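Local atomic coordinates of putative LacI-family transcriptional regulator (Bacteroides fragilis, PDB entry 3GBV), a protein that probably regulates transcription as a member of the LacI family, its periplasmic-binding-protein-like domain probably binding a small-molecule effector. Residues A[17-20]-A[21-24]; A[113-117]-A[118-122]; A[147-151]-A[152-156]. One frame throughout, in Å; residues are numbered along the deposited sequence.

How the contacts relate
Contact 1 closes the loop between strand 9-16, in the parallel sheet of the first lobe, and helix 23-37. Contact 2 carries the chain out of strand 111-114, in the same sheet, into helix 117-131, which packs beside helix 152-168 of the second lobe; residues 113-122 are thus where the chain crosses from the first lobe to the second. Contact 3 then starts helix 152-168 after the loop that leaves strand 137-144. Contacts 2 and 3 touch, notably between Q115 and Q153, while contact 1 stays about 7 Å from either at the nearest atoms. All three lie in the region where the two lobes meet, in series, and none nests in or crosses another.

Contact 1 of 3, residues A[17-20]-A[21-24]; sequences KHLE and GEYW
The backbone N of E22 donates to L19 O at 3.0 Å, closing a type II beta turn whose corner is E20 and G21. G21 suits the third position because a CB there would run into the carbonyl O of E20. The side chain of E22 then reaches back over the turn. With CG anti to its own carbonyl carbon (chi1 -74°) and the rest of the chain extended, the carboxylate arrives at L19 N, where OE1 accepts on its anti side, somewhat out of the carboxylate plane. The 2.5 Å between L19 N and E22 OE1 is very short, so its exact length is doubtful, but the N-H points almost straight at the oxygen (169°). Through its backbone N and its OE1, E22 meets both the O and the N of L19, bracing the turn, and its OE2 makes a long, weak ion pair with K210.

The imidazole of H18 offers a face to W24, whose CB sits 3.6 Å from the H18 ring centroid in a CH-pi contact; the imidazole and the five-membered ring of W24 are inclined at 58°. H18 ND1 is held by P16 O, which helps to fix the ring's rotation, and H49 also meets it. The turn connects strand 9-16 to helix 23-37, whose start is set against its neighbours by W24 on L15 and P16 and by Y23 on helix 254-270.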
loop_
_atom_site.group_PDB
_atom_site.type_symbol
_atom_site.label_atom_id
_atom_site.label_comp_id
_atom_site.label_asym_id
_atom_site.label_seq_id
_atom_site.Cartn_x
_atom_site.Cartn_y
_atom_site.Cartn_z
ATOM N N LYS A 17 -1.629 8.761 26.012
ATOM C CA LYS A 17 -0.924 10.040 25.989
ATOM C C LYS A 17 0.278 9.838 25.076
ATOM O O LYS A 17 0.842 8.746 25.016
ATOM C CB LYS A 17 -0.442 10.433 27.394
ATOM C CG LYS A 17 -1.537 10.935 28.339
ATOM C CD LYS A 17 -0.999 11.109 29.763
ATOM C CE LYS A 17 -2.081 11.571 30.741
ATOM N NZ LYS A 17 -1.641 11.430 32.168
ATOM N N HIS A 18 0.668 10.890 24.366
ATOM C CA HIS A 18 1.795 10.808 23.447
ATOM C C HIS A 18 2.297 12.201 23.073
ATOM O O HIS A 18 1.697 13.207 23.451
ATOM C CB HIS A 18 1.369 10.067 22.178
ATOM C CG HIS A 18 0.306 10.774 21.393
ATOM N ND1 HIS A 18 -1.021 10.774 21.764
ATOM C CD2 HIS A 18 0.383 11.542 20.280
ATOM C CE1 HIS A 18 -1.716 11.511 20.917
ATOM N NE2 HIS A 18 -0.886 11.990 20.006
ATOM N N LEU A 19 3.400 12.252 22.329
ATOM C CA LEU A 19 3.972 13.520 21.878
ATOM C C LEU A 19 3.584 13.702 20.418
ATOM O O LEU A 19 3.459 12.720 19.686
ATOM C CB LEU A 19 5.499 13.493 21.977
ATOM C CG LEU A 19 6.143 13.131 23.316
ATOM C CD1 LEU A 19 7.658 13.055 23.152
ATOM C CD2 LEU A 19 5.765 14.160 24.359
ATOM N N GLU A 20 3.398 14.949 19.993
ATOM C CA GLU A 20 3.036 15.236 18.607
ATOM C C GLU A 20 4.054 14.596 17.672
ATOM O O GLU A 20 5.254 14.760 17.858
ATOM C CB GLU A 20 2.996 16.747 18.373
ATOM C CG GLU A 20 2.954 17.135 16.910
ATOM C CD GLU A 20 2.571 18.585 16.691
ATOM O OE1 GLU A 20 3.166 19.476 17.339
ATOM O OE2 GLU A 20 1.672 18.834 15.859
ATOM N N GLY A 21 3.571 13.873 16.666
ATOM C CA GLY A 21 4.475 13.211 15.737
ATOM C C GLY A 21 4.540 11.709 15.985
ATOM O O GLY A 21 5.071 10.955 15.165
ATOM N N GLU A 22 4.015 11.261 17.122
ATOM C CA GLU A 22 4.022 9.833 17.412
ATOM C C GLU A 22 2.853 9.204 16.659
ATOM O O GLU A 22 2.097 9.908 15.991
ATOM C CB GLU A 22 3.929 9.571 18.923
ATOM C CG GLU A 22 5.237 9.881 19.653
ATOM C CD GLU A 22 5.233 9.473 21.121
ATOM O OE1 GLU A 22 4.378 9.973 21.887
ATOM O OE2 GLU A 22 6.095 8.657 21.514
ATOM N N TYR A 23 2.707 7.891 16.765
ATOM C CA TYR A 23 1.658 7.193 16.046
ATOM C C TYR A 23 0.252 7.785 16.092
ATOM O O TYR A 23 -0.389 7.942 15.063
ATOM C CB TYR A 23 1.571 5.737 16.499
ATOM C CG TYR A 23 0.517 4.976 15.731
ATOM C CD1 TYR A 23 0.750 4.561 14.418
ATOM C CD2 TYR A 23 -0.738 4.731 16.289
ATOM C CE1 TYR A 23 -0.247 3.926 13.677
ATOM C CE2 TYR A 23 -1.739 4.099 15.561
ATOM C CZ TYR A 23 -1.491 3.700 14.258
ATOM O OH TYR A 23 -2.493 3.097 13.542
ATOM N N TRP A 24 -0.218 8.117 17.285
ATOM C CA TRP A 24 -1.573 8.620 17.454
ATOM C C TRP A 24 -1.917 9.960 16.820
ATOM O O TRP A 24 -3.098 10.264 16.603
ATOM C CB TRP A 24 -1.918 8.620 18.944
ATOM C CG TRP A 24 -1.618 7.290 19.561
ATOM C CD1 TRP A 24 -0.541 6.966 20.344
ATOM C CD2 TRP A 24 -2.341 6.079 19.356
ATOM N NE1 TRP A 24 -0.550 5.619 20.633
ATOM C CE2 TRP A 24 -1.652 5.047 20.035
ATOM C CE3 TRP A 24 -3.513 5.751 18.656
ATOM C CZ2 TRP A 24 -2.086 3.720 20.040
ATOM C CZ3 TRP A 24 -3.949 4.431 18.656
ATOM C CH2 TRP A 24 -3.235 3.432 19.346
#

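Contact 2 of 3, residues A[113-117]-A[118-122]; sequences FGQNS and HQSGY
The carboxamides of N116 and Q119 stand at 72° to one another, with Q119 CB coming within 3.7 Å of N116 CG. The Q115 amide is met from off its plane: S120 OG donates to Q115 OE1 at 2.7 Å from well above the carbonyl plane. The backbone N of Q119 likewise lies above the plane of the N116 amide, yet the bond from Q119 N to N116 OD1 is short, 2.8 Å, and nearly straight at the hydrogen (170°).

This last bond makes N116 the N-cap of helix 117-131. Asparagine is a natural choice, since a short side chain with its CG anti to the backbone N (chi1 171°) brings the carbonyl oxygen back to an N-H of the first turn. The main chain adds its own bonds, S120 N to N116 O at 2.8 Å and G121 N to S117 O at 3.1 Å. S120 suits its place because its hydroxyl sits beside the Q115 amide and can both donate to OE1 and meet Y231 OH. Q115 in turn is held through NE2 by P282 O, so several bonds fix its amide at a buried place.

Q119 NE2 bonds E289 O of the second subunit, and Y293 of that subunit packs on N116 and Q119, so the helix start forms part of the subunit interface. Preceding it in the chain, strand 111-114 lies between strands 97-100 and 278-280, while S117, S120 and Y122 lean on helix 152-168.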
loop_
_atom_site.group_PDB
_atom_site.type_symbol
_atom_site.label_atom_id
_atom_site.label_comp_id
_atom_site.label_asym_id
_atom_site.label_seq_id
_atom_site.Cartn_x
_atom_site.Cartn_y
_atom_site.Cartn_z
ATOM N N PHE A 113 -11.132 -1.593 14.265
ATOM C CA PHE A 113 -10.352 -1.106 13.138
ATOM C C PHE A 113 -8.898 -1.278 13.523
ATOM O O PHE A 113 -8.426 -0.690 14.509
ATOM C CB PHE A 113 -10.641 0.374 12.862
ATOM C CG PHE A 113 -12.008 0.630 12.302
ATOM C CD1 PHE A 113 -12.249 0.504 10.943
ATOM C CD2 PHE A 113 -13.068 0.965 13.142
ATOM C CE1 PHE A 113 -13.522 0.700 10.425
ATOM C CE2 PHE A 113 -14.345 1.162 12.633
ATOM C CZ PHE A 113 -14.572 1.029 11.272
ATOM N N GLY A 114 -8.202 -2.095 12.744
ATOM C CA GLY A 114 -6.801 -2.363 12.991
ATOM C C GLY A 114 -6.351 -3.516 12.114
ATOM O O GLY A 114 -7.145 -4.086 11.358
ATOM N N GLN A 115 -5.079 -3.871 12.201
ATOM C CA GLN A 115 -4.586 -4.964 11.395
ATOM C C GLN A 115 -4.911 -6.300 12.019
ATOM O O GLN A 115 -5.220 -6.400 13.208
ATOM C CB GLN A 115 -3.065 -4.902 11.229
ATOM C CG GLN A 115 -2.524 -3.704 10.487
ATOM C CD GLN A 115 -1.055 -3.864 10.160
ATOM O OE1 GLN A 115 -0.276 -4.372 10.970
ATOM N NE2 GLN A 115 -0.665 -3.421 8.977
ATOM N N ASN A 116 -4.872 -7.324 11.182
ATOM C CA ASN A 116 -5.051 -8.672 11.647
ATOM C C ASN A 116 -3.609 -8.912 12.138
ATOM O O ASN A 116 -2.707 -9.229 11.344
ATOM C CB ASN A 116 -5.380 -9.595 10.481
ATOM C CG ASN A 116 -5.353 -11.049 10.885
ATOM O OD1 ASN A 116 -4.377 -11.523 11.466
ATOM N ND2 ASN A 116 -6.428 -11.767 10.581
ATOM N N SER A 117 -3.404 -8.708 13.437
ATOM C CA SER A 117 -2.095 -8.829 14.060
ATOM C C SER A 117 -1.339 -10.113 13.728
ATOM O O SER A 117 -0.133 -10.080 13.463
ATOM C CB SER A 117 -2.234 -8.684 15.574
ATOM O OG SER A 117 -3.147 -9.640 16.089
ATOM N N HIS A 118 -2.048 -11.236 13.729
ATOM C CA HIS A 118 -1.425 -12.514 13.429
ATOM C C HIS A 118 -0.838 -12.518 12.020
ATOM O O HIS A 118 0.326 -12.863 11.829
ATOM C CB HIS A 118 -2.444 -13.651 13.581
ATOM C CG HIS A 118 -1.832 -15.018 13.531
ATOM N ND1 HIS A 118 -2.069 -15.905 12.501
ATOM C CD2 HIS A 118 -0.973 -15.643 14.372
ATOM C CE1 HIS A 118 -1.383 -17.015 12.709
ATOM N NE2 HIS A 118 -0.709 -16.882 13.838
ATOM N N GLN A 119 -1.650 -12.120 11.043
ATOM C CA GLN A 119 -1.230 -12.076 9.642
ATOM C C GLN A 119 -0.165 -11.013 9.399
ATOM O O GLN A 119 0.707 -11.194 8.557
ATOM C CB GLN A 119 -2.431 -11.793 8.739
ATOM C CG GLN A 119 -2.148 -11.905 7.253
ATOM C CD GLN A 119 -1.785 -13.319 6.843
ATOM O OE1 GLN A 119 -2.330 -14.287 7.381
ATOM N NE2 GLN A 119 -0.874 -13.449 5.876
ATOM N N SER A 120 -0.249 -9.906 10.131
ATOM C CA SER A 120 0.709 -8.822 9.978
ATOM C C SER A 120 2.102 -9.295 10.375
ATOM O O SER A 120 3.093 -8.939 9.738
ATOM C CB SER A 120 0.300 -7.623 10.833
ATOM O OG SER A 120 1.252 -6.576 10.737
ATOM N N GLY A 121 2.165 -10.110 11.422
ATOM C CA GLY A 121 3.435 -10.628 11.891
ATOM C C GLY A 121 3.978 -11.707 10.978
ATOM O O GLY A 121 5.187 -11.791 10.754
ATOM N N TYR A 122 3.078 -12.538 10.458
ATOM C CA TYR A 122 3.439 -13.622 9.548
ATOM C C TYR A 122 4.088 -12.986 8.305
ATOM O O TYR A 122 5.126 -13.444 7.810
ATOM C CB TYR A 122 2.172 -14.388 9.154
ATOM C CG TYR A 122 2.407 -15.699 8.442
ATOM C CD1 TYR A 122 2.790 -16.837 9.145
ATOM C CD2 TYR A 122 2.231 -15.804 7.064
ATOM C CE1 TYR A 122 2.994 -18.049 8.492
ATOM C CE2 TYR A 122 2.432 -17.011 6.398
ATOM C CZ TYR A 122 2.814 -18.128 7.117
ATOM O OH TYR A 122 3.020 -19.319 6.452
#

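Contact 3 of 3, residues A[147-151]-A[152-156]; sequences GVIGS and NQQES
S151 and Q154 lie one against the other, S151 CB standing almost directly over the amide carbon of Q154, CD, at a tight 3.2 Å. The glutamine folds back towards the helix start, its CG anti to its carbonyl carbon and the chain extended beyond, so that the face of its amide is turned to S151 CB. Beside it, S151 OG takes the backbone N-H of Q154 at 3.2 Å and 161°. Having OG anti to the backbone N (chi1 176°) aims the hydroxyl at the first turn, and the small serine side chain leaves the glutamine close against it.

This is the N-cap of helix 152-168, which rises from the second lobe of a two-lobed fold of the periplasmic-binding-protein type, its start facing the other lobe. S151 O also receives E155 N at 3.0 Å, the first regular helical bond. G150, with a positive phi of 12° just before the cap, probably depends on its lack of a side chain.

N152 and Q153 turn their side chains from the serine to the first lobe: N152 ND2 bonds Q103 O, and Q153 NE2 bonds D101 O and Q115 O while its OE1 takes R157 NE.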
loop_
_atom_site.group_PDB
_atom_site.type_symbol
_atom_site.label_atom_id
_atom_site.label_comp_id
_atom_site.label_asym_id
_atom_site.label_seq_id
_atom_site.Cartn_x
_atom_site.Cartn_y
_atom_site.Cartn_z
ATOM N N GLY A 147 7.372 -3.799 32.836
ATOM C CA GLY A 147 7.467 -5.197 32.456
ATOM C C GLY A 147 6.542 -5.590 31.313
ATOM O O GLY A 147 6.940 -6.351 30.427
ATOM N N VAL A 148 5.315 -5.071 31.322
ATOM C CA VAL A 148 4.329 -5.388 30.285
ATOM C C VAL A 148 4.786 -5.009 28.879
ATOM O O VAL A 148 5.581 -4.087 28.701
ATOM C CB VAL A 148 2.979 -4.668 30.554
ATOM C CG1 VAL A 148 2.528 -4.919 31.990
ATOM C CG2 VAL A 148 3.114 -3.172 30.283
ATOM N N ILE A 149 4.276 -5.728 27.881
ATOM C CA ILE A 149 4.601 -5.444 26.485
ATOM C C ILE A 149 3.422 -4.639 25.924
ATOM O O ILE A 149 3.290 -4.440 24.714
ATOM C CB ILE A 149 4.795 -6.746 25.672
ATOM C CG1 ILE A 149 5.408 -6.416 24.304
ATOM C CG2 ILE A 149 3.464 -7.473 25.520
ATOM C CD1 ILE A 149 5.696 -7.636 23.434
ATOM N N GLY A 150 2.582 -4.188 26.858
ATOM C CA GLY A 150 1.395 -3.384 26.595
ATOM C C GLY A 150 0.805 -3.154 25.212
ATOM O O GLY A 150 0.814 -2.020 24.719
ATOM N N SER A 151 0.271 -4.211 24.601
ATOM C CA SER A 151 -0.365 -4.128 23.289
ATOM C C SER A 151 -0.671 -5.513 22.736
ATOM O O SER A 151 0.241 -6.264 22.392
ATOM C CB SER A 151 0.527 -3.384 22.293
ATOM O OG SER A 151 -0.041 -3.388 20.991
ATOM N N ASN A 152 -1.950 -5.855 22.649
ATOM C CA ASN A 152 -2.330 -7.155 22.115
ATOM C C ASN A 152 -1.930 -7.267 20.648
ATOM O O ASN A 152 -1.485 -8.327 20.199
ATOM C CB ASN A 152 -3.837 -7.394 22.276
ATOM C CG ASN A 152 -4.234 -7.665 23.717
ATOM O OD1 ASN A 152 -3.464 -8.257 24.480
ATOM N ND2 ASN A 152 -5.441 -7.249 24.096
ATOM N N GLN A 153 -2.090 -6.175 19.901
ATOM C CA GLN A 153 -1.711 -6.165 18.492
ATOM C C GLN A 153 -0.234 -6.563 18.398
ATOM O O GLN A 153 0.132 -7.423 17.596
ATOM C CB GLN A 153 -1.928 -4.769 17.886
ATOM C CG GLN A 153 -1.347 -4.571 16.475
ATOM C CD GLN A 153 -2.168 -5.226 15.374
ATOM O OE1 GLN A 153 -1.618 -5.696 14.368
ATOM N NE2 GLN A 153 -3.487 -5.241 15.542
ATOM N N GLN A 154 0.603 -5.949 19.233
ATOM C CA GLN A 154 2.043 -6.233 19.245
ATOM C C GLN A 154 2.372 -7.678 19.601
ATOM O O GLN A 154 3.137 -8.333 18.902
ATOM C CB GLN A 154 2.757 -5.304 20.225
ATOM C CG GLN A 154 2.905 -3.874 19.716
ATOM C CD GLN A 154 3.373 -2.928 20.798
ATOM O OE1 GLN A 154 3.954 -3.356 21.792
ATOM N NE2 GLN A 154 3.130 -1.635 20.608
ATOM N N GLU A 155 1.784 -8.162 20.690
ATOM C CA GLU A 155 2.006 -9.526 21.156
ATOM C C GLU A 155 1.580 -10.525 20.088
ATOM O O GLU A 155 2.313 -11.448 19.741
ATOM C CB GLU A 155 1.200 -9.784 22.430
ATOM C CG GLU A 155 1.452 -11.143 23.070
ATOM C CD GLU A 155 0.240 -11.670 23.834
ATOM O OE1 GLU A 155 -0.402 -10.873 24.553
ATOM O OE2 GLU A 155 -0.067 -12.882 23.718
ATOM N N SER A 156 0.381 -10.325 19.566
ATOM C CA SER A 156 -0.173 -11.196 18.552
ATOM C C SER A 156 0.684 -11.204 17.275
ATOM O O SER A 156 0.887 -12.258 16.656
ATOM C CB SER A 156 -1.597 -10.735 18.254
ATOM O OG SER A 156 -2.413 -11.818 17.886
#